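Local coordinates for protein sensor histidine kinase (Rhodopseudomonas palustris, PDB 3VA9) that probably autophosphorylates on a histidine at the expense of ATP in two-component signalling, this chain being its four-helix-bundle sensor domain, at residues A[32-37]-A[93-98]; A[21-26]-A[65-70]. All blocks are in the same frame, centred on the assembly; numbering follows the deposited sequence.

How the contacts relate
Contact 1 (32-37 with 93-98) and contact 2 (21-26 with 65-70) share helix 18-44, each pairing a different length of it with a different partner: helix 75-101 in contact 1, helix 47-70 in contact 2. Their centres lie about 20 Å apart on opposite sides of the chain's centre, and their nearest atoms stay about 7 Å apart. In chain order the segments run 21-26, 32-37, 65-70, 93-98, so the two pairings interleave. Together they show how the first helix of this CHASE3-family bundle is held at two levels, against an antiparallel neighbour in contact 2 and a helix running its own way in contact 1.

Contact 1: A[32-37]-A[93-98]; sequences LEAETS and AQLGRV
Leu-95 reaches across to Ala-34 and Glu-35 chiefly with its CD1 methyl, which makes the closest contacts between 32-37 and 93-98. Of the roughly 105 Å² buried between the segments, Leu-95 contributes the largest share, and Glu-35 and Ala-34 supply the rest. The closest approach is to backbone: Leu-95 CD1 lies 3.8 Å from Glu-35 N. Ala-34 completes the seat with its one methyl, CB, 4.0 Å from Leu-95 CD1. The leucine therefore rests on the backbone between Ala-34 and Glu-35, flanked by the glutamate's methylenes.

The torsions account for this reach. Leu-95 has CG beside its backbone N (chi1 -59°), and CD1 continues the chain outward, trans to CA (chi2 -179°). Across the contact, the CB of Glu-35 comes within 4.3 Å of Leu-95 CD1. The second methyl joins in more distantly, Leu-95 CD2 coming up to Glu-35 CG at 4.4 Å. The carboxylate turns elsewhere, with OE1 in a salt bridge to Arg-91. No salt bridge forms between 32-37 and 93-98 themselves, but Arg-91, one turn before Leu-95, belongs to the same partner helix.

Within 32-37, the hydroxyl of Ser-37, a buried residue, is bonded locally: OG donates to Glu-33 O at 2.7 Å. Ser-37 N bonds to that same oxygen from the other face of the carbonyl plane, so two donors grip it.

The CA atoms of Glu-35 and Leu-95 are 6.8 Å apart, on helices running in the same direction. The first and third helices of an up-and-down bundle are diagonal neighbours, so Leu-95 points into the core. Helix 47-70 closes the site, with Ala-56 against Ala-34 and Tyr-53 against Leu-95, while Thr-122 of helix 121-142 meets Glu-35.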
# COMPACT_ATOMS: atom_id res chain seq x y z
N LEU A 32 -3.03 -2.35 -3.86
CA LEU A 32 -3.24 -3.20 -5.04
C LEU A 32 -3.41 -2.36 -6.29
O LEU A 32 -2.85 -2.67 -7.34
CB LEU A 32 -4.46 -4.10 -4.86
CG LEU A 32 -4.25 -5.20 -3.82
CD1 LEU A 32 -5.56 -5.86 -3.44
CD2 LEU A 32 -3.25 -6.19 -4.38
N GLU A 33 -4.18 -1.29 -6.17
CA GLU A 33 -4.42 -0.39 -7.29
C GLU A 33 -3.13 0.29 -7.79
O GLU A 33 -2.95 0.48 -8.99
CB GLU A 33 -5.49 0.65 -6.93
CG GLU A 33 -5.99 1.46 -8.11
CD GLU A 33 -6.57 0.59 -9.22
OE1 GLU A 33 -7.48 -0.21 -8.92
OE2 GLU A 33 -6.13 0.71 -10.38
N ALA A 34 -2.22 0.63 -6.87
CA ALA A 34 -0.93 1.22 -7.26
C ALA A 34 -0.09 0.20 -8.03
O ALA A 34 0.52 0.52 -9.06
CB ALA A 34 -0.18 1.72 -6.02
N GLU A 35 -0.04 -1.02 -7.51
CA GLU A 35 0.69 -2.09 -8.17
C GLU A 35 0.12 -2.44 -9.55
O GLU A 35 0.83 -2.45 -10.55
CB GLU A 35 0.70 -3.34 -7.29
CG GLU A 35 1.58 -4.45 -7.82
CD GLU A 35 1.42 -5.72 -7.03
OE1 GLU A 35 2.18 -5.91 -6.07
OE2 GLU A 35 0.52 -6.53 -7.37
N THR A 36 -1.18 -2.70 -9.61
CA THR A 36 -1.79 -3.07 -10.87
C THR A 36 -1.66 -1.93 -11.91
O THR A 36 -1.46 -2.19 -13.09
CB THR A 36 -3.26 -3.51 -10.70
OG1 THR A 36 -3.64 -4.33 -11.82
CG2 THR A 36 -4.20 -2.30 -10.62
N SER A 37 -1.75 -0.69 -11.45
CA SER A 37 -1.65 0.45 -12.37
C SER A 37 -0.24 0.58 -12.92
O SER A 37 -0.05 0.83 -14.11
CB SER A 37 -2.09 1.74 -11.69
OG SER A 37 -3.46 1.68 -11.39
N ALA A 93 8.15 3.06 -2.79
CA ALA A 93 9.44 3.45 -3.36
C ALA A 93 9.88 2.45 -4.41
O ALA A 93 10.49 2.81 -5.40
CB ALA A 93 10.51 3.59 -2.26
N GLN A 94 9.57 1.17 -4.18
CA GLN A 94 9.85 0.14 -5.19
C GLN A 94 9.08 0.38 -6.50
O GLN A 94 9.68 0.42 -7.57
CB GLN A 94 9.54 -1.26 -4.64
CG GLN A 94 10.44 -1.70 -3.50
CD GLN A 94 10.30 -3.19 -3.20
OE1 GLN A 94 9.20 -3.74 -3.29
NE2 GLN A 94 11.40 -3.83 -2.86
N LEU A 95 7.76 0.49 -6.41
CA LEU A 95 6.89 0.73 -7.58
C LEU A 95 7.24 2.02 -8.32
O LEU A 95 7.28 2.04 -9.55
CB LEU A 95 5.43 0.80 -7.13
CG LEU A 95 4.83 -0.41 -6.42
CD1 LEU A 95 3.36 -0.17 -6.07
CD2 LEU A 95 4.98 -1.69 -7.28
N GLY A 96 7.49 3.08 -7.56
CA GLY A 96 7.83 4.38 -8.13
C GLY A 96 9.10 4.33 -8.96
O GLY A 96 9.23 5.03 -9.96
N ARG A 97 10.04 3.49 -8.55
CA ARG A 97 11.30 3.34 -9.29
C ARG A 97 11.04 2.61 -10.61
O ARG A 97 11.59 2.98 -11.65
CB ARG A 97 12.33 2.58 -8.44
CG ARG A 97 13.67 2.29 -9.12
CD ARG A 97 14.36 3.55 -9.63
NE ARG A 97 14.18 4.70 -8.74
CZ ARG A 97 14.27 5.97 -9.13
NH1 ARG A 97 14.55 6.25 -10.40
NH2 ARG A 97 14.07 6.96 -8.27
N VAL A 98 10.20 1.58 -10.56
CA VAL A 98 9.81 0.83 -11.75
C VAL A 98 9.04 1.72 -12.72
O VAL A 98 9.27 1.67 -13.93
CB VAL A 98 8.91 -0.34 -11.38
CG1 VAL A 98 8.38 -1.01 -12.64
CG2 VAL A 98 9.65 -1.34 -10.49

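Contact 2: A[21-26]-A[65-70]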
# COMPACT_ATOMS: atom_id res chain seq x y z
N LEU A 21 -12.34 -0.49 10.21
CA LEU A 21 -12.23 -1.66 9.33
C LEU A 21 -12.43 -1.28 7.86
O LEU A 21 -11.78 -1.84 6.98
CB LEU A 21 -13.22 -2.75 9.75
CG LEU A 21 -13.02 -3.38 11.13
CD1 LEU A 21 -14.12 -4.40 11.42
CD2 LEU A 21 -11.64 -4.01 11.25
N LEU A 22 -13.34 -0.34 7.61
CA LEU A 22 -13.52 0.20 6.27
C LEU A 22 -12.22 0.81 5.80
O LEU A 22 -11.74 0.52 4.70
CB LEU A 22 -14.61 1.27 6.27
CG LEU A 22 -16.06 0.80 6.44
CD1 LEU A 22 -17.00 1.99 6.55
CD2 LEU A 22 -16.46 -0.12 5.29
N ALA A 23 -11.65 1.66 6.65
CA ALA A 23 -10.41 2.37 6.35
C ALA A 23 -9.26 1.41 6.05
O ALA A 23 -8.42 1.69 5.19
CB ALA A 23 -10.05 3.31 7.49
N ILE A 24 -9.21 0.29 6.76
CA ILE A 24 -8.16 -0.71 6.59
C ILE A 24 -8.28 -1.42 5.25
O ILE A 24 -7.28 -1.72 4.59
CB ILE A 24 -8.19 -1.75 7.73
CG1 ILE A 24 -7.72 -1.11 9.04
CG2 ILE A 24 -7.33 -2.95 7.39
CD1 ILE A 24 -7.89 -2.01 10.23
N SER A 25 -9.52 -1.69 4.85
CA SER A 25 -9.79 -2.35 3.58
C SER A 25 -9.52 -1.42 2.41
O SER A 25 -9.08 -1.85 1.35
CB SER A 25 -11.25 -2.83 3.55
OG SER A 25 -11.74 -2.87 2.23
N ALA A 26 -9.77 -0.14 2.62
CA ALA A 26 -9.50 0.87 1.61
C ALA A 26 -8.00 1.05 1.39
O ALA A 26 -7.56 1.46 0.31
CB ALA A 26 -10.17 2.19 1.99
N ASP A 65 -2.97 8.58 6.52
CA ASP A 65 -3.02 9.76 7.41
C ASP A 65 -4.31 9.76 8.24
O ASP A 65 -4.29 10.08 9.43
CB ASP A 65 -2.97 11.07 6.61
CG ASP A 65 -1.67 11.27 5.85
OD1 ASP A 65 -0.64 10.65 6.20
OD2 ASP A 65 -1.68 12.09 4.90
N GLY A 66 -5.41 9.40 7.60
CA GLY A 66 -6.72 9.40 8.23
C GLY A 66 -6.97 8.22 9.16
O GLY A 66 -7.62 8.37 10.19
N LEU A 67 -6.48 7.05 8.79
CA LEU A 67 -6.58 5.88 9.65
C LEU A 67 -5.86 6.20 10.94
O LEU A 67 -6.32 5.87 12.03
CB LEU A 67 -5.94 4.67 8.99
CG LEU A 67 -5.78 3.41 9.84
CD1 LEU A 67 -7.13 2.83 10.21
CD2 LEU A 67 -4.92 2.39 9.12
N ARG A 68 -4.71 6.86 10.80
CA ARG A 68 -3.89 7.23 11.95
C ARG A 68 -4.65 8.16 12.88
O ARG A 68 -4.42 8.17 14.09
CB ARG A 68 -2.59 7.87 11.49
CG ARG A 68 -1.73 8.38 12.64
CD ARG A 68 -0.45 9.03 12.15
NE ARG A 68 0.40 9.46 13.26
CZ ARG A 68 1.29 8.68 13.87
NH1 ARG A 68 1.46 7.43 13.47
NH2 ARG A 68 2.01 9.15 14.88
N ALA A 69 -5.55 8.95 12.31
CA ALA A 69 -6.37 9.87 13.09
C ALA A 69 -7.47 9.14 13.85
O ALA A 69 -7.91 9.58 14.91
CB ALA A 69 -6.95 10.96 12.20
N VAL A 70 -7.92 8.01 13.31
CA VAL A 70 -8.95 7.19 13.95
C VAL A 70 -8.36 6.42 15.12
O VAL A 70 -9.03 6.18 16.12
CB VAL A 70 -9.57 6.19 12.95
CG1 VAL A 70 -10.55 5.26 13.66
CG2 VAL A 70 -10.25 6.92 11.81
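Leu-67 carries CG trans to its backbone N (chi1 171°), and its second torsion, chi2 66°, turns CD1 back beside CA; this branch is the one that meets Ala-23 and Ile-24. On the facing helix, Ile-24 holds CG1 beside its backbone N (chi1 -71°), which brings that methylene to the leucine's CD1. The contact between 21-26 and 65-70 is apolar throughout, with no hydrogen bond crossing it.

Two contacts define the fit. Ala-23 CB stands 4.0 Å from Leu-67 CD1, methyl against methyl. Ile-24 CG1 is 4.2 Å from that same CD1, so the methyl is met by the small alanine and, from roughly a right angle to it, by the flank of the isoleucine. The Ile-24 and Leu-67 side chains cross obliquely, and the isoleucine offers its CG1 methylene more closely than its terminal methyl: Ile-24 CD1 is 4.9 Å from Leu-67 CD1.

Close backbone approach accompanies this packing. The CA atoms of Ala-23 and Leu-67 are 6.2 Å apart, a spacing consistent with alanine's short side chain at the interface. Of about 123 Å² buried between the segments, Leu-67 gives the most, followed by Ala-23 and then Ile-24.

The segments run antiparallel, as successive helices of a four-helix bundle do, and 65-70 is the final stretch of helix 47-70. Ile-24 is also packed by Leu-129, Leu-132 and Thr-133 of helix 121-142, and Leu-67 by Ile-81 of helix 75-101, which places the pair in the bundle interior. Elsewhere on 65-70, salt bridges from Asp-65 to Arg-85 and from Arg-68 to Asp-82 fasten helix 47-70 to helix 75-101.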